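Local coordinates for insecticidal crystal protein Cry7Cal (Bacillus thuringiensis, PDB 5ZI1) that acts as an insecticidal crystal toxin active against locusts, probably by binding receptors and forming pores in the gut membrane through its helical N-terminal domain, at residues Phe126-Pro129 against Ser130-Ser133; Lys192-Lys195 against Glu196-Lys200; Glu221-Ile224 against Met225-Leu229; Glu70-Glu73 against Ala74-Ser77. All coordinates share one frame; numbering follows the deposited sequence.

How the interactions relate
All four contacts are local and lie in the helical N-terminal domain. Each is made within one continuous piece of chain, so none nests in or crosses another. From the N terminus, interaction 4 comes first, where the loop after helix 54-67 enters helix 73-101. Interaction 1 follows, at the exit of helix 107-127. Interaction 2 is inside helix 169-202, and interaction 3 is at the end of helix 208-227. Two pairs touch. Ser133 of interaction 1 packs on Val75 of interaction 4, joining the loop after helix 107-127 to the start of helix 73-101. Tyr194 of interaction 2 packs on Met222, Thr223 and Leu227 of interaction 3, joining two successive helices.

Interaction 1 of 4, residues Phe126-Pro129 against Ser130-Ser133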
# COMPACT_ATOMS: atom_id res chain seq x y z
N PHE A 126 -16.40 -23.68 -1.07
CA PHE A 126 -15.84 -24.91 -0.52
C PHE A 126 -14.36 -24.76 -0.18
O PHE A 126 -13.90 -25.30 0.83
CB PHE A 126 -16.06 -26.06 -1.50
CG PHE A 126 -15.48 -27.37 -1.04
CD1 PHE A 126 -14.18 -27.74 -1.39
CD2 PHE A 126 -16.22 -28.23 -0.26
CE1 PHE A 126 -13.65 -28.94 -0.96
CE2 PHE A 126 -15.69 -29.44 0.17
CZ PHE A 126 -14.41 -29.79 -0.18
N ALA A 127 -13.59 -24.04 -1.01
CA ALA A 127 -12.13 -24.09 -0.88
C ALA A 127 -11.56 -23.08 0.11
O ALA A 127 -10.58 -23.38 0.79
CB ALA A 127 -11.47 -23.87 -2.23
N MET A 128 -12.13 -21.88 0.18
CA MET A 128 -11.60 -20.84 1.08
C MET A 128 -11.27 -21.33 2.48
O MET A 128 -10.20 -20.95 2.99
CB MET A 128 -12.57 -19.65 1.13
CG MET A 128 -12.54 -18.79 -0.13
SD MET A 128 -10.87 -18.24 -0.60
CE MET A 128 -10.48 -17.08 0.71
N PRO A 129 -12.12 -22.13 3.17
CA PRO A 129 -11.74 -22.57 4.53
C PRO A 129 -10.41 -23.30 4.59
O PRO A 129 -9.73 -23.23 5.62
CB PRO A 129 -12.91 -23.49 4.94
CG PRO A 129 -14.06 -22.97 4.20
CD PRO A 129 -13.50 -22.53 2.85
N SER A 130 -10.00 -24.01 3.53
CA SER A 130 -8.70 -24.66 3.53
C SER A 130 -7.54 -23.66 3.61
O SER A 130 -6.41 -24.06 3.91
CB SER A 130 -8.53 -25.53 2.29
OG SER A 130 -9.59 -26.47 2.17
N PHE A 131 -7.78 -22.38 3.33
CA PHE A 131 -6.73 -21.37 3.35
C PHE A 131 -6.67 -20.64 4.69
O PHE A 131 -5.90 -19.68 4.83
CB PHE A 131 -6.90 -20.38 2.20
CG PHE A 131 -7.08 -21.04 0.84
CD1 PHE A 131 -6.31 -22.14 0.47
CD2 PHE A 131 -8.03 -20.57 -0.05
CE1 PHE A 131 -6.48 -22.74 -0.75
CE2 PHE A 131 -8.21 -21.18 -1.27
CZ PHE A 131 -7.43 -22.25 -1.62
N ARG A 132 -7.46 -21.08 5.66
CA ARG A 132 -7.46 -20.55 7.02
C ARG A 132 -7.59 -21.69 8.04
O ARG A 132 -8.20 -21.52 9.10
CB ARG A 132 -8.57 -19.51 7.23
CG ARG A 132 -9.95 -19.96 6.78
CD ARG A 132 -11.02 -19.21 7.57
NE ARG A 132 -12.37 -19.37 7.04
CZ ARG A 132 -13.23 -20.33 7.39
NH1 ARG A 132 -12.89 -21.27 8.27
NH2 ARG A 132 -14.45 -20.37 6.85
N SER A 133 -7.02 -22.85 7.70
CA SER A 133 -6.92 -24.00 8.59
C SER A 133 -6.55 -23.60 10.01
O SER A 133 -5.59 -22.86 10.23
CB SER A 133 -5.87 -24.97 8.04
OG SER A 133 -6.42 -26.26 7.85
O HOH W 1 -11.88 -27.09 1.77
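Three backbone bonds, each spanning three residues, join Phe126-Pro129 to Ser130-Ser133. The shortest runs from Phe131 N to Met128 O (2.8 Å, N-H...O angle 157°). Ser130 N donates to Ala127 O at 2.9 Å, with a more bent approach of 136°. Arg132 N reaches Pro129 O at 3.1 Å. A water donates to Phe126 O and also lies beside Ser130 OG, at a distance too short to be trusted in detail. Ser130 OG has a further, weak hydrogen bond to Glu82 of helix 73-101.

This run of i to i+3 bonds is a tightly wound exit from helix 107-127. It lies in the N-terminal helical bundle of the toxin and leads into the loop before helix 141-165.

Outside the backbone, Met128 and Phe131 make a Met-aromatic contact. Their side chains cross at about a right angle. Met128 SD meets the ring edge, in its plane, 3.7 Å from Phe131 CD2. Bends at chi2 (-52°) and chi3 of Met128 fold the thioether there. Ala127 O sits over one face of the same ring, toward the rim, 3.8 Å from Phe131 CE2. Met128 and Phe131 also pack on Ala147 of helix 141-165, and Phe131 touches Leu83 of helix 73-101 as well.

On the more exposed side, the Arg132 chain runs extended from CG to NE. One face of its guanidinium covers Pro129, with Pro129 CA facing the centre of the group. At the tip of the side chain, Arg132 NH2 is 3.7 Å from Pro129 CG. The arginine also touches His189 of helix 169-202.

Interaction 2 of 4, residues Lys192-Lys195 against Glu196-Lys200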
# COMPACT_ATOMS: atom_id res chain seq x y z
N LYS A 192 -7.07 -8.86 10.94
CA LYS A 192 -6.84 -9.53 12.21
C LYS A 192 -5.52 -10.30 12.23
O LYS A 192 -4.71 -10.15 13.15
CB LYS A 192 -8.01 -10.47 12.51
CG LYS A 192 -7.77 -11.55 13.56
CD LYS A 192 -8.99 -12.50 13.60
CE LYS A 192 -9.02 -13.36 14.87
NZ LYS A 192 -9.07 -12.51 16.09
N TRP A 193 -5.28 -11.13 11.21
CA TRP A 193 -4.06 -11.92 11.22
C TRP A 193 -2.83 -11.15 10.76
O TRP A 193 -1.72 -11.53 11.14
CB TRP A 193 -4.28 -13.19 10.38
CG TRP A 193 -5.14 -14.14 11.16
CD1 TRP A 193 -6.50 -14.22 11.14
CD2 TRP A 193 -4.70 -15.07 12.15
NE1 TRP A 193 -6.93 -15.17 12.03
CE2 TRP A 193 -5.85 -15.71 12.66
CE3 TRP A 193 -3.44 -15.45 12.64
CZ2 TRP A 193 -5.78 -16.71 13.63
CZ3 TRP A 193 -3.38 -16.44 13.61
CH2 TRP A 193 -4.54 -17.05 14.10
N TYR A 194 -2.99 -10.06 10.01
CA TYR A 194 -1.87 -9.14 9.82
C TYR A 194 -1.41 -8.58 11.15
O TYR A 194 -0.21 -8.57 11.46
CB TYR A 194 -2.25 -7.98 8.88
CG TYR A 194 -1.16 -6.91 8.80
CD1 TYR A 194 -0.04 -7.11 8.02
CD2 TYR A 194 -1.25 -5.72 9.52
CE1 TYR A 194 0.98 -6.17 7.95
CE2 TYR A 194 -0.25 -4.75 9.46
CZ TYR A 194 0.88 -4.99 8.67
OH TYR A 194 1.91 -4.07 8.56
N LYS A 195 -2.36 -8.11 11.96
CA LYS A 195 -2.04 -7.54 13.26
C LYS A 195 -1.53 -8.58 14.25
O LYS A 195 -0.74 -8.25 15.15
CB LYS A 195 -3.26 -6.83 13.84
CG LYS A 195 -3.62 -5.53 13.13
CD LYS A 195 -4.83 -4.86 13.79
CE LYS A 195 -5.22 -3.55 13.11
NZ LYS A 195 -6.45 -2.95 13.73
N GLU A 196 -1.96 -9.84 14.10
CA GLU A 196 -1.49 -10.85 15.04
C GLU A 196 -0.06 -11.27 14.73
O GLU A 196 0.76 -11.38 15.65
CB GLU A 196 -2.44 -12.05 15.03
CG GLU A 196 -2.67 -12.61 16.41
CD GLU A 196 -4.04 -13.23 16.57
OE1 GLU A 196 -4.20 -14.11 17.44
OE2 GLU A 196 -4.96 -12.84 15.82
N GLY A 197 0.26 -11.50 13.46
CA GLY A 197 1.66 -11.73 13.08
C GLY A 197 2.56 -10.59 13.52
O GLY A 197 3.66 -10.81 14.05
N LEU A 198 2.09 -9.35 13.34
CA LEU A 198 2.83 -8.22 13.89
C LEU A 198 3.00 -8.37 15.39
O LEU A 198 4.12 -8.25 15.91
CB LEU A 198 2.12 -6.91 13.55
CG LEU A 198 2.49 -6.32 12.19
CD1 LEU A 198 2.02 -4.89 12.11
CD2 LEU A 198 4.00 -6.42 11.98
N ASN A 199 1.92 -8.69 16.10
CA ASN A 199 1.98 -8.78 17.56
C ASN A 199 2.95 -9.88 18.00
O ASN A 199 3.77 -9.68 18.91
CB ASN A 199 0.58 -9.02 18.13
CG ASN A 199 0.58 -9.07 19.64
OD1 ASN A 199 0.78 -8.04 20.30
ND2 ASN A 199 0.40 -10.25 20.20
N LYS A 200 2.87 -11.04 17.36
CA LYS A 200 3.79 -12.12 17.68
C LYS A 200 5.24 -11.71 17.43
O LYS A 200 6.11 -11.91 18.28
CB LYS A 200 3.39 -13.35 16.86
CG LYS A 200 4.28 -14.57 17.06
CD LYS A 200 4.12 -15.50 15.87
CE LYS A 200 4.44 -16.94 16.25
NZ LYS A 200 5.60 -17.48 15.56
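Tyr194 and Leu198 meet one turn apart on helix 169-202. Tyr194 swings CG to the far side from its backbone N (chi1 173°), beside its carbonyl carbon. The ring is thereby carried along the helix toward Leu198. Leu198 differs, with CG opposite its carbonyl carbon. Its CG then stands over one face of the phenol, toward the rim. The methyl Leu198 CD1 makes the closest approach, 3.5 Å from Tyr194 CE2. It also lies 3.6 Å from Tyr194 OH.

A second group gathers round Glu196. Its first torsion, -140°, lies away from the usual staggered positions, and the chain beyond CG is extended. This points the carboxylate back along the helix. Glu196 OE2 sits over the centre of the Trp193 indole, 4.2 Å above its plane. Lys192 runs alongside Glu196, pointing the same way. Its end bends at chi4, yet Lys192 NZ stays 4.1 Å from Glu196 OE2, beyond a salt bridge. The ammonium may still favour the carboxylate's position over the indole. The Trp193 ring also meets that of His189.

Behind these side chains run the i to i+4 backbone bonds of the helix. Gly197 N donates to Trp193 O at 3.1 Å, nearly straight at 172°. Asn199 N donates to Lys195 O at 2.9 Å.

Tyr194 and Leu198 turn inward onto helix 208-227, where they touch Leu227 and Phe218. Lys192, Lys195 and Asn199 lie at the surface. The arrangement is that of an amphipathic alpha-helix in the helical bundle of the delta endotoxin N-terminal domain.

Interaction 3 of 4, residues Glu221-Ile224 against Met225-Leu229; sequences EMTI and MVLDL
Met222 bends twice, at chi2 (-59°) and chi3 (-76°), and so lays its end beside Val226. Met222 CE is 3.6 Å from Val226 CG2. Met225 starts out straighter and turns only at chi3 (-88°). That turn brings Met225 CE between two neighbours, 3.7 Å from Glu221 CB and 3.8 Å from Met222 SD. Glu221 and Met225 lie side by side and point the same way. Leu227 CD1 crosses to Thr223 OG1, a hydroxyl that is hydrogen-bonded to Arg219 O.

The backbone widens here into a pi-type turn at the end of helix 208-227. Met222 O accepts two bonds, from Val226 N at 2.7 Å and from Leu227 N at 3.0 Å. The next bond again spans five residues, from Asp228 N to Thr223 O at 2.8 Å.

The methionines and Val226 pack on Thr142 of helix 141-165, and Met222 also touches Val63 of helix 54-67 and Tyr194 of helix 169-202.

Asp228 folds back over the turn, with its OD2 3.3 Å from Thr223 O. Both atoms are acceptors. A water donates to Asp228 OD2 and, weakly, to Ile224 O. The same OD2 forms a salt bridge with Arg251, just before strand 252-254. Arg251 probably offsets the cost of placing a buried carboxylate near the carbonyl end of a helix.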
# COMPACT_ATOMS: atom_id res chain seq x y z
N GLU A 221 6.64 -6.73 3.58
CA GLU A 221 6.24 -7.73 2.60
C GLU A 221 4.73 -8.01 2.63
O GLU A 221 4.12 -8.17 1.57
CB GLU A 221 7.04 -9.01 2.82
CG GLU A 221 8.57 -8.84 2.51
CD GLU A 221 9.27 -10.18 2.37
OE1 GLU A 221 8.56 -11.21 2.35
OE2 GLU A 221 10.53 -10.21 2.28
N MET A 222 4.12 -8.06 3.83
CA MET A 222 2.69 -8.38 3.91
C MET A 222 1.80 -7.21 3.51
O MET A 222 0.65 -7.42 3.13
CB MET A 222 2.30 -8.85 5.31
CG MET A 222 3.05 -10.08 5.74
SD MET A 222 2.75 -11.45 4.61
CE MET A 222 1.08 -11.92 5.16
N THR A 223 2.32 -5.98 3.62
CA THR A 223 1.66 -4.85 2.98
C THR A 223 1.52 -5.11 1.48
O THR A 223 0.42 -4.96 0.92
CB THR A 223 2.48 -3.59 3.25
OG1 THR A 223 2.43 -3.31 4.66
CG2 THR A 223 1.93 -2.38 2.48
N ILE A 224 2.61 -5.56 0.85
CA ILE A 224 2.61 -5.85 -0.58
C ILE A 224 1.80 -7.10 -0.89
O ILE A 224 1.08 -7.15 -1.88
CB ILE A 224 4.06 -6.01 -1.07
CG1 ILE A 224 4.83 -4.69 -0.97
CG2 ILE A 224 4.09 -6.57 -2.49
CD1 ILE A 224 6.29 -4.82 -1.39
N MET A 225 1.96 -8.15 -0.10
CA MET A 225 1.28 -9.40 -0.41
C MET A 225 -0.20 -9.36 -0.05
O MET A 225 -1.03 -9.91 -0.79
CB MET A 225 1.96 -10.57 0.29
CG MET A 225 3.23 -11.06 -0.42
SD MET A 225 3.90 -12.57 0.31
CE MET A 225 4.95 -11.86 1.58
N VAL A 226 -0.56 -8.72 1.07
CA VAL A 226 -1.94 -8.80 1.55
C VAL A 226 -2.65 -7.44 1.59
O VAL A 226 -3.69 -7.29 0.96
CB VAL A 226 -1.98 -9.47 2.92
CG1 VAL A 226 -3.44 -9.50 3.45
CG2 VAL A 226 -1.42 -10.87 2.80
N LEU A 227 -2.11 -6.47 2.33
CA LEU A 227 -2.88 -5.26 2.61
C LEU A 227 -3.23 -4.49 1.33
O LEU A 227 -4.34 -3.95 1.21
CB LEU A 227 -2.14 -4.33 3.57
CG LEU A 227 -1.68 -4.89 4.89
CD1 LEU A 227 -1.11 -3.76 5.78
CD2 LEU A 227 -2.84 -5.65 5.57
N ASP A 228 -2.29 -4.44 0.38
CA ASP A 228 -2.53 -3.71 -0.86
C ASP A 228 -3.68 -4.30 -1.67
O ASP A 228 -4.20 -3.63 -2.56
CB ASP A 228 -1.24 -3.67 -1.71
CG ASP A 228 -0.17 -2.76 -1.11
OD1 ASP A 228 -0.49 -1.94 -0.22
OD2 ASP A 228 1.01 -2.84 -1.54
N LEU A 229 -4.08 -5.54 -1.39
CA LEU A 229 -5.27 -6.11 -2.00
C LEU A 229 -6.56 -5.49 -1.45
O LEU A 229 -7.53 -5.38 -2.19
CB LEU A 229 -5.33 -7.61 -1.78
CG LEU A 229 -4.41 -8.55 -2.56
CD1 LEU A 229 -4.70 -9.98 -2.08
CD2 LEU A 229 -4.62 -8.41 -4.07
O HOH W 2 1.56 -4.16 -3.53

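Interaction 4 of 4, residues Glu70-Glu73 against Ala74-Ser77; sequences EITE and AVVS
A hydrophobic staple between Ile71 and Val76 closes the start of helix 73-101. Ile71 stands just before the N-cap residue, Thr72, and Val76 is in the first turn. With chi1 at -50° for CG1, Ile71 holds CG2 opposite its backbone N, which turns this methyl toward the helix. Ile71 CG2 meets Val76 CG2 at 3.5 Å. It also lies 3.5 Å from Val75 CG1, tighter than usual for two carbons. Ile71 crosses both valines at about a right angle.

Thr72 makes no capping bond through its side chain. Its hydroxyl instead packs beside Val75, with Thr72 OG1 3.8 Å from Val75 CB. Its carbonyl accepts the first helical bonds. Thr72 O accepts from Val76 N at 3.0 Å, almost straight at 171°, and from Val75 N at 2.9 Å. The staple thus fastens the incoming loop over this first turn of the helical domain. Ser77 N then donates to Glu73 O at 2.9 Å.

On the loop side, Ile71 N is hydrogen-bonded to Glu64 of helix 54-67. The Ile71 side chain also touches Pro139 and Leu140, in the loop leading to helix 141-165.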
# COMPACT_ATOMS: atom_id res chain seq x y z
N GLU A 70 5.83 -23.18 10.76
CA GLU A 70 5.69 -24.01 9.57
C GLU A 70 4.24 -24.49 9.45
O GLU A 70 3.47 -24.42 10.40
CB GLU A 70 6.66 -25.19 9.61
CG GLU A 70 7.23 -25.61 8.24
CD GLU A 70 8.36 -24.70 7.74
OE1 GLU A 70 8.51 -24.54 6.49
OE2 GLU A 70 9.09 -24.13 8.59
N ILE A 71 3.89 -24.96 8.27
CA ILE A 71 2.61 -25.59 8.00
C ILE A 71 2.83 -27.09 7.87
O ILE A 71 3.81 -27.53 7.25
CB ILE A 71 1.96 -25.00 6.72
CG1 ILE A 71 1.97 -23.47 6.77
CG2 ILE A 71 0.53 -25.50 6.55
CD1 ILE A 71 1.59 -22.81 5.46
N THR A 72 1.93 -27.88 8.45
CA THR A 72 2.01 -29.33 8.34
C THR A 72 1.69 -29.77 6.92
O THR A 72 0.83 -29.19 6.25
CB THR A 72 1.05 -30.01 9.33
OG1 THR A 72 -0.29 -29.55 9.12
CG2 THR A 72 1.48 -29.71 10.75
N GLU A 73 2.40 -30.80 6.45
CA GLU A 73 2.22 -31.24 5.07
C GLU A 73 0.77 -31.62 4.78
O GLU A 73 0.33 -31.50 3.63
CB GLU A 73 3.17 -32.41 4.76
CG GLU A 73 2.53 -33.79 4.80
CD GLU A 73 3.53 -34.92 4.50
OE1 GLU A 73 3.17 -36.10 4.70
OE2 GLU A 73 4.67 -34.62 4.07
N ALA A 74 -0.00 -32.03 5.78
CA ALA A 74 -1.40 -32.37 5.52
C ALA A 74 -2.19 -31.15 5.08
O ALA A 74 -3.07 -31.24 4.22
CB ALA A 74 -2.04 -33.00 6.75
N VAL A 75 -1.86 -29.99 5.65
CA VAL A 75 -2.60 -28.76 5.35
C VAL A 75 -2.06 -28.11 4.08
O VAL A 75 -2.83 -27.62 3.25
CB VAL A 75 -2.54 -27.82 6.56
CG1 VAL A 75 -2.79 -26.40 6.13
CG2 VAL A 75 -3.57 -28.24 7.58
N VAL A 76 -0.73 -28.09 3.91
CA VAL A 76 -0.15 -27.61 2.66
C VAL A 76 -0.74 -28.37 1.48
O VAL A 76 -1.27 -27.77 0.53
CB VAL A 76 1.39 -27.75 2.68
CG1 VAL A 76 1.96 -27.58 1.27
CG2 VAL A 76 2.00 -26.74 3.60
N SER A 77 -0.67 -29.70 1.55
CA SER A 77 -1.10 -30.53 0.44
C SER A 77 -2.57 -30.33 0.12
O SER A 77 -2.97 -30.40 -1.05
CB SER A 77 -0.80 -32.00 0.77
OG SER A 77 -1.74 -32.88 0.17